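General secretion pathway protein H (Vibrio cholerae, PDB 4DQ9) forms part of the pseudopilus tip complex, critical for recognising and binding substrates that the type II secretion system exports from the periplasm, such as toxins and proteases. Local coordinates at residues A[85-88]-A[89-93]. Numbering follows the deposited sequence.
Sequences DDRL and FNPGS
The guanidinium of Arg-87 carries Asn-90 over one face, the CA lying 4.0 Å above the plane and over its centre, with CB on the same face. At its edge, in plane, sit Asp-85 OD1 and a water. The Arg-87 and Asn-90 side chains run side by side, pointing the same way, their guanidinium and amide planes only 30° apart, and Arg-87 NH2 comes to 3.7 Å from Asn-90 CG. Pro-91 crosses the arginine at about a right angle, its CD 3.6 Å from Arg-87 NH1. The Phe-89 ring meets Pro-91 CA at its edge, and its CD2 makes a loose apolar contact with Leu-88 CB at 4.3 Å.

Asp-85 holds the arginine along the guanidinium edge. Arg-87 grips the carboxylate side-on with two nitrogens: NE reaches Asp-85 OD1 from above the carboxylate plane, nearly straight at 166°, while NH2 forms a salt bridge to Asp-85 OD2 on its syn side, 2.9 Å away. Asp-85 OD1 also accepts from the backbone N of Arg-87 at 3.0 Å, which makes an Asx turn within the long loop joining strand 71-77 to strand 115-117. A bend at chi3 (-66°) turns the arginine's tip back toward that carboxylate, and this two-point hold fixes the rotation of the guanidinium beside Asn-90.

With CG anti to the backbone N, the Asn-90 amide extends alongside the guanidinium; Asn-90 OD1 accepts a weak bond from the backbone N of Gly-92 and a weak one from the water, which in turn accepts from Arg-87 NH1. Asn-90 ND2 hydrogen-bonds to Asp-38 OD2, tying this exposed loop to the turn between strands 31-36 and 41-48. Across Pro-91 and Gly-92, a weak backbone bond joins Ser-93 N to Asn-90 O.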
loop_
_atom_site.group_PDB
_atom_site.type_symbol
_atom_site.label_atom_id
_atom_site.label_comp_id
_atom_site.label_asym_id
_atom_site.label_seq_id
_atom_site.Cartn_x
_atom_site.Cartn_y
_atom_site.Cartn_z
ATOM N N ASP A 85 -13.189 1.554 18.078
ATOM C CA ASP A 85 -14.564 1.319 18.570
ATOM C C ASP A 85 -14.582 1.463 20.091
ATOM O O ASP A 85 -13.567 1.694 20.698
ATOM C CB ASP A 85 -15.099 -0.026 18.073
ATOM C CG ASP A 85 -14.360 -1.188 18.570
ATOM O OD1 ASP A 85 -14.185 -1.373 19.768
ATOM O OD2 ASP A 85 -13.963 -2.037 17.746
ATOM N N ASP A 86 -15.781 1.370 20.707
ATOM C CA ASP A 86 -15.970 1.557 22.104
ATOM C C ASP A 86 -15.611 0.394 23.015
ATOM O O ASP A 86 -15.655 0.537 24.214
ATOM C CB ASP A 86 -17.459 1.826 22.347
ATOM C CG ASP A 86 -17.844 3.210 22.054
ATOM O OD1 ASP A 86 -16.965 4.088 21.896
ATOM O OD2 ASP A 86 -19.071 3.448 22.074
ATOM N N ARG A 87 -15.338 -0.777 22.488
ATOM C CA ARG A 87 -15.046 -1.885 23.342
ATOM C C ARG A 87 -13.882 -1.633 24.224
ATOM O O ARG A 87 -12.909 -0.901 23.845
ATOM C CB ARG A 87 -14.742 -3.133 22.537
ATOM C CG ARG A 87 -15.910 -3.639 21.796
ATOM C CD ARG A 87 -15.689 -4.857 20.933
ATOM N NE ARG A 87 -14.797 -4.525 19.838
ATOM C CZ ARG A 87 -14.421 -5.374 18.914
ATOM N NH1 ARG A 87 -14.892 -6.618 18.924
ATOM N NH2 ARG A 87 -13.607 -4.946 17.945
ATOM N N LEU A 88 -13.888 -2.247 25.347
ATOM C CA LEU A 88 -12.692 -2.203 26.253
ATOM C C LEU A 88 -11.551 -2.967 25.653
ATOM O O LEU A 88 -10.406 -2.621 25.872
ATOM C CB LEU A 88 -13.063 -2.629 27.639
ATOM C CG LEU A 88 -14.227 -1.866 28.354
ATOM C CD1 LEU A 88 -14.266 -2.287 29.762
ATOM C CD2 LEU A 88 -14.039 -0.367 28.218
ATOM N N PHE A 89 -11.897 -4.014 24.915
ATOM C CA PHE A 89 -10.898 -4.808 24.238
ATOM C C PHE A 89 -11.593 -5.554 23.076
ATOM O O PHE A 89 -12.787 -5.908 23.131
ATOM C CB PHE A 89 -10.178 -5.743 25.203
ATOM C CG PHE A 89 -11.054 -6.781 25.850
ATOM C CD1 PHE A 89 -11.332 -8.000 25.237
ATOM C CD2 PHE A 89 -11.536 -6.589 27.117
ATOM C CE1 PHE A 89 -12.033 -8.972 25.834
ATOM C CE2 PHE A 89 -12.251 -7.573 27.756
ATOM C CZ PHE A 89 -12.523 -8.803 27.116
ATOM N N ASN A 90 -10.796 -5.863 22.071
ATOM C CA ASN A 90 -11.230 -6.727 20.963
ATOM C C ASN A 90 -10.966 -8.164 21.397
ATOM O O ASN A 90 -9.813 -8.522 21.596
ATOM C CB ASN A 90 -10.405 -6.346 19.728
ATOM C CG ASN A 90 -10.718 -7.248 18.509
ATOM O OD1 ASN A 90 -11.242 -8.345 18.674
ATOM N ND2 ASN A 90 -10.404 -6.769 17.325
ATOM N N PRO A 91 -12.027 -8.983 21.574
ATOM C CA PRO A 91 -11.776 -10.310 22.066
ATOM C C PRO A 91 -10.741 -11.021 21.201
ATOM O O PRO A 91 -9.852 -11.708 21.716
ATOM C CB PRO A 91 -13.158 -10.981 22.037
ATOM C CG PRO A 91 -14.129 -9.850 21.994
ATOM C CD PRO A 91 -13.446 -8.716 21.435
ATOM N N GLY A 92 -10.790 -10.836 19.902
ATOM C CA GLY A 92 -9.778 -11.565 19.070
ATOM C C GLY A 92 -8.316 -11.090 19.176
ATOM O O GLY A 92 -7.374 -11.845 18.909
ATOM N N SER A 93 -8.100 -9.822 19.492
ATOM C CA SER A 93 -6.749 -9.252 19.534
ATOM C C SER A 93 -5.940 -9.589 20.832
ATOM O O SER A 93 -4.738 -9.267 20.912
ATOM C CB SER A 93 -6.847 -7.736 19.403
ATOM O OG SER A 93 -7.101 -7.257 20.690
HETATM O O HOH W 1 -14.072 -8.700 16.807
#